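Local coordinates for 6-phosphogluconate dehydratase (Shewanella oneidensis, PDB 2GP4), which probably catalyses the dehydration of 6-phosphogluconate to 2-keto-3-deoxy-6-phosphogluconate, the dehydratase step of the Entner-Doudoroff pathway, at residues 442-454 and 564-577. Sequence-based numbering, arbitrary orientation.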
loop_
_atom_site.group_PDB
_atom_site.type_symbol
_atom_site.label_atom_id
_atom_site.label_comp_id
_atom_site.label_asym_id
_atom_site.label_seq_id
_atom_site.Cartn_x
_atom_site.Cartn_y
_atom_site.Cartn_z
ATOM N N LEU A 442 2.036 -14.312 6.691
ATOM C CA LEU A 442 1.737 -15.197 5.575
ATOM C C LEU A 442 1.051 -16.468 6.071
ATOM O O LEU A 442 1.437 -17.034 7.094
ATOM C CB LEU A 442 3.035 -15.545 4.832
ATOM C CG LEU A 442 3.045 -16.634 3.757
ATOM C CD1 LEU A 442 2.203 -16.263 2.529
ATOM C CD2 LEU A 442 4.474 -16.907 3.367
ATOM N N LEU A 443 0.032 -16.912 5.347
ATOM C CA LEU A 443 -0.592 -18.203 5.626
ATOM C C LEU A 443 -0.368 -19.149 4.447
ATOM O O LEU A 443 -0.588 -18.768 3.293
ATOM C CB LEU A 443 -2.085 -18.045 5.945
ATOM C CG LEU A 443 -2.465 -17.142 7.132
ATOM C CD1 LEU A 443 -3.942 -16.790 7.101
ATOM C CD2 LEU A 443 -2.088 -17.743 8.493
ATOM N N LYS A 444 0.091 -20.364 4.745
ATOM C CA LYS A 444 0.344 -21.386 3.731
ATOM C C LYS A 444 -0.444 -22.654 4.045
ATOM O O LYS A 444 -0.731 -22.937 5.207
ATOM C CB LYS A 444 1.832 -21.766 3.687
ATOM C CG LYS A 444 2.799 -20.658 3.330
ATOM C CD LYS A 444 4.052 -21.218 2.634
ATOM C CE LYS A 444 4.975 -22.007 3.578
ATOM N NZ LYS A 444 5.966 -21.146 4.284
ATOM N N GLY A 445 -0.764 -23.423 3.003
ATOM C CA GLY A 445 -1.315 -24.767 3.156
ATOM C C GLY A 445 -1.837 -25.340 1.852
ATOM O O GLY A 445 -1.526 -24.830 0.767
ATOM N N ASN A 446 -2.644 -26.395 1.957
ATOM C CA ASN A 446 -3.244 -27.021 0.776
ATOM C C ASN A 446 -4.188 -26.070 0.025
ATOM O O ASN A 446 -4.397 -26.223 -1.183
ATOM C CB ASN A 446 -3.948 -28.349 1.138
ATOM C CG ASN A 446 -5.169 -28.154 2.050
ATOM O OD1 ASN A 446 -5.301 -27.136 2.741
ATOM N ND2 ASN A 446 -6.065 -29.144 2.051
ATOM N N LEU A 447 -4.741 -25.092 0.744
ATOM C CA LEU A 447 -5.601 -24.064 0.144
ATOM C C LEU A 447 -4.821 -23.031 -0.679
ATOM O O LEU A 447 -5.389 -22.360 -1.552
ATOM C CB LEU A 447 -6.438 -23.361 1.217
ATOM C CG LEU A 447 -7.664 -24.122 1.750
ATOM C CD1 LEU A 447 -8.089 -23.609 3.107
ATOM C CD2 LEU A 447 -8.824 -24.037 0.771
ATOM N N GLY A 448 -3.526 -22.903 -0.393
ATOM C CA GLY A 448 -2.652 -22.004 -1.144
ATOM C C GLY A 448 -1.904 -21.012 -0.272
ATOM O O GLY A 448 -1.298 -21.385 0.731
ATOM N N ARG A 449 -1.939 -19.745 -0.667
ATOM C CA ARG A 449 -1.239 -18.688 0.051
ATOM C C ARG A 449 -2.171 -17.498 0.256
ATOM O O ARG A 449 -2.881 -17.092 -0.666
ATOM C CB ARG A 449 0.020 -18.257 -0.712
ATOM C CG ARG A 449 1.075 -19.365 -0.879
ATOM C CD ARG A 449 2.176 -18.995 -1.899
ATOM N NE ARG A 449 2.939 -17.812 -1.489
ATOM C CZ ARG A 449 3.971 -17.829 -0.648
ATOM N NH1 ARG A 449 4.384 -18.972 -0.108
ATOM N NH2 ARG A 449 4.591 -16.699 -0.335
ATOM N N ALA A 450 -2.173 -16.955 1.470
ATOM C CA ALA A 450 -2.933 -15.747 1.780
ATOM C C ALA A 450 -2.173 -14.884 2.786
ATOM O O ALA A 450 -1.111 -15.263 3.266
ATOM C CB ALA A 450 -4.314 -16.115 2.315
ATOM N N VAL A 451 -2.712 -13.714 3.099
ATOM C CA VAL A 451 -2.162 -12.892 4.172
ATOM C C VAL A 451 -3.234 -12.623 5.229
ATOM O O VAL A 451 -4.431 -12.743 4.959
ATOM C CB VAL A 451 -1.523 -11.567 3.655
ATOM C CG1 VAL A 451 -0.309 -11.857 2.769
ATOM C CG2 VAL A 451 -2.534 -10.711 2.914
ATOM N N ILE A 452 -2.786 -12.283 6.434
ATOM C CA ILE A 452 -3.669 -11.963 7.549
ATOM C C ILE A 452 -3.068 -10.832 8.384
ATOM O O ILE A 452 -1.857 -10.820 8.638
ATOM C CB ILE A 452 -3.971 -13.227 8.439
ATOM C CG1 ILE A 452 -4.995 -12.904 9.538
ATOM C CG2 ILE A 452 -2.684 -13.817 9.036
ATOM C CD1 ILE A 452 -5.685 -14.127 10.138
ATOM N N LYS A 453 -3.919 -9.879 8.778
ATOM C CA LYS A 453 -3.566 -8.900 9.799
ATOM C C LYS A 453 -4.063 -9.345 11.167
ATOM O O LYS A 453 -5.273 -9.493 11.388
ATOM C CB LYS A 453 -4.108 -7.508 9.470
ATOM C CG LYS A 453 -3.260 -6.719 8.468
ATOM C CD LYS A 453 -1.794 -6.542 8.885
ATOM C CE LYS A 453 -1.640 -5.677 10.129
ATOM N NZ LYS A 453 -2.245 -4.323 9.982
ATOM N N VAL A 454 -3.120 -9.556 12.079
ATOM C CA VAL A 454 -3.433 -10.042 13.419
ATOM C C VAL A 454 -3.294 -8.945 14.475
ATOM O O VAL A 454 -3.485 -9.196 15.664
ATOM C CB VAL A 454 -2.576 -11.284 13.804
ATOM C CG1 VAL A 454 -2.937 -12.467 12.923
ATOM C CG2 VAL A 454 -1.077 -10.986 13.711
ATOM N N ILE A 564 -12.102 -26.126 8.109
ATOM C CA ILE A 564 -11.025 -25.244 7.683
ATOM C C ILE A 564 -10.283 -24.732 8.904
ATOM O O ILE A 564 -10.895 -24.211 9.839
ATOM C CB ILE A 564 -11.566 -24.050 6.894
ATOM C CG1 ILE A 564 -11.789 -24.443 5.438
ATOM C CG2 ILE A 564 -10.620 -22.858 6.997
ATOM C CD1 ILE A 564 -12.794 -23.568 4.721
ATOM N N ARG A 565 -8.965 -24.886 8.890
ATOM C CA ARG A 565 -8.132 -24.407 9.978
ATOM C C ARG A 565 -7.426 -23.136 9.534
ATOM O O ARG A 565 -6.615 -23.167 8.608
ATOM C CB ARG A 565 -7.114 -25.481 10.395
ATOM C CG ARG A 565 -6.239 -25.104 11.595
ATOM C CD ARG A 565 -5.125 -26.124 11.864
ATOM N NE ARG A 565 -5.645 -27.449 12.209
ATOM C CZ ARG A 565 -5.318 -28.586 11.594
ATOM N NH1 ARG A 565 -4.439 -28.599 10.597
ATOM N NH2 ARG A 565 -5.862 -29.728 11.994
ATOM N N VAL A 566 -7.764 -22.017 10.168
ATOM C CA VAL A 566 -6.967 -20.795 10.037
ATOM C C VAL A 566 -6.108 -20.633 11.290
ATOM O O VAL A 566 -6.600 -20.308 12.368
ATOM C CB VAL A 566 -7.822 -19.520 9.701
ATOM C CG1 VAL A 566 -8.979 -19.352 10.658
ATOM C CG2 VAL A 566 -6.955 -18.266 9.672
ATOM N N ASP A 567 -4.823 -20.913 11.137
ATOM C CA ASP A 567 -3.876 -20.839 12.234
ATOM C C ASP A 567 -2.871 -19.723 11.960
ATOM O O ASP A 567 -1.928 -19.895 11.187
ATOM C CB ASP A 567 -3.168 -22.190 12.404
ATOM C CG ASP A 567 -2.452 -22.320 13.737
ATOM O OD1 ASP A 567 -1.732 -21.377 14.143
ATOM O OD2 ASP A 567 -2.600 -23.385 14.379
ATOM N N ALA A 568 -3.084 -18.577 12.599
ATOM C CA ALA A 568 -2.209 -17.415 12.428
ATOM C C ALA A 568 -0.969 -17.513 13.306
ATOM O O ALA A 568 -0.037 -16.717 13.179
ATOM C CB ALA A 568 -2.972 -16.131 12.711
ATOM N N LEU A 569 -0.968 -18.500 14.194
ATOM C CA LEU A 569 0.147 -18.757 15.096
ATOM C C LEU A 569 1.279 -19.481 14.360
ATOM O O LEU A 569 2.443 -19.093 14.467
ATOM C CB LEU A 569 -0.337 -19.617 16.265
ATOM C CG LEU A 569 0.018 -19.298 17.717
ATOM C CD1 LEU A 569 -0.340 -20.513 18.573
ATOM C CD2 LEU A 569 1.484 -18.911 17.909
ATOM N N THR A 570 0.935 -20.538 13.625
ATOM C CA THR A 570 1.933 -21.315 12.886
ATOM C C THR A 570 2.055 -20.863 11.438
ATOM O O THR A 570 3.066 -21.122 10.793
ATOM C CB THR A 570 1.650 -22.843 12.926
ATOM O OG1 THR A 570 0.308 -23.102 12.494
ATOM C CG2 THR A 570 1.845 -23.398 14.335
ATOM N N GLY A 571 1.028 -20.181 10.935
ATOM C CA GLY A 571 1.010 -19.718 9.554
ATOM C C GLY A 571 0.352 -20.742 8.653
ATOM O O GLY A 571 0.617 -20.800 7.453
ATOM N N GLU A 572 -0.508 -21.560 9.247
ATOM C CA GLU A 572 -1.171 -22.637 8.532
ATOM C C GLU A 572 -2.576 -22.224 8.091
ATOM O O GLU A 572 -3.327 -21.617 8.856
ATOM C CB GLU A 572 -1.226 -23.902 9.400
ATOM C CG GLU A 572 -1.504 -25.199 8.622
ATOM C CD GLU A 572 -1.861 -26.396 9.521
ATOM O OE1 GLU A 572 -1.828 -26.264 10.768
ATOM O OE2 GLU A 572 -2.179 -27.475 8.971
ATOM N N LEU A 573 -2.901 -22.553 6.843
ATOM C CA LEU A 573 -4.249 -22.436 6.306
ATOM C C LEU A 573 -4.582 -23.745 5.579
ATOM O O LEU A 573 -4.090 -23.990 4.476
ATOM C CB LEU A 573 -4.337 -21.243 5.353
ATOM C CG LEU A 573 -5.684 -20.892 4.727
ATOM C CD1 LEU A 573 -6.635 -20.317 5.768
ATOM C CD2 LEU A 573 -5.461 -19.904 3.617
ATOM N N SER A 574 -5.409 -24.579 6.208
ATOM C CA SER A 574 -5.694 -25.909 5.690
ATOM C C SER A 574 -7.179 -26.211 5.550
ATOM O O SER A 574 -7.956 -25.957 6.467
ATOM C CB SER A 574 -5.059 -26.980 6.585
ATOM O OG SER A 574 -3.650 -26.826 6.662
ATOM N N LEU A 575 -7.555 -26.768 4.400
ATOM C CA LEU A 575 -8.849 -27.412 4.235
ATOM C C LEU A 575 -8.698 -28.877 4.647
ATOM O O LEU A 575 -7.921 -29.628 4.053
ATOM C CB LEU A 575 -9.340 -27.294 2.789
ATOM C CG LEU A 575 -10.722 -27.861 2.429
ATOM C CD1 LEU A 575 -11.846 -27.130 3.164
ATOM C CD2 LEU A 575 -10.950 -27.835 0.918
ATOM N N LEU A 576 -9.442 -29.276 5.672
ATOM C CA LEU A 576 -9.254 -30.585 6.295
ATOM C C LEU A 576 -10.058 -31.681 5.603
ATOM O O LEU A 576 -10.891 -32.346 6.218
ATOM C CB LEU A 576 -9.575 -30.517 7.792
ATOM C CG LEU A 576 -8.523 -29.951 8.754
ATOM C CD1 LEU A 576 -8.117 -28.544 8.419
ATOM C CD2 LEU A 576 -9.056 -30.007 10.176
ATOM N N VAL A 577 -9.808 -31.845 4.307
ATOM C CA VAL A 577 -10.354 -32.951 3.530
ATOM C C VAL A 577 -9.208 -33.570 2.742
ATOM O O VAL A 577 -8.268 -32.871 2.354
ATOM C CB VAL A 577 -11.498 -32.510 2.568
ATOM C CG1 VAL A 577 -12.678 -31.952 3.337
ATOM C CG2 VAL A 577 -11.010 -31.481 1.591
HETATM O O HOH W 1 2.913 -19.665 6.918
HETATM O O HOH W 2 -2.703 -27.732 4.272
#
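Val566 CG2 meets Leu443 CD1 at 4.2 Å where two beta hairpins, 442-454 and 564-577, close one side of the C-terminal beta domain. Strands 440-445 and 572-575 are the outermost of its mixed sheet. They run side by side at 36° and share a single parallel bridge, Lys444 with Glu572. This bridge joins the two edges of the sheet, consistent with a barrel-like closure. Val566 also lies near Ile452 CD1. At the hairpin turn, the backbone O of Asp567 faces Leu443 CD2. Leu443 CG stands beside its backbone N (chi1 -58°), which lays the side chain against this turn. Ala568 CB packs on Val454 CG1 at 3.7 Å. Gly571 and Glu572 both face Asp567 in a G1 bulge. Gly571 O takes a nearly straight bond (174°) from Lys444 N, and water 1 joins it to Leu442 O. Glu572 OE2 serves its own hairpin: it accepts from Ser574 OG and forms a salt bridge with Arg565 NH1, whose hydrogen bond is weak. Leu573 N gives a 2.7 Å bond to Lys444 O, arriving from above the carbonyl plane. The Leu573 side chain points inward among Leu443, Leu447 and Ala450, and Met527 of the central strand 524-528 adds to this core. Ser574 OG also accepts a hydrogen bond from water 2, which in turn accepts one from Asn446 N. Leu575 is gripped twice by the Asn446 amide: its N donates to OD1 on a lone pair in the carbonyl plane, and its O accepts from ND2. An alanine in place of Asn446 would probably leave both backbone groups of Leu575 without these mates, and the backbone here less firmly tied to the 445-448 turn. Next to this amide, the Leu447 side chain crosses that of Leu575 at about a right angle, with Leu447 CG 3.7 Å from Leu575 CB.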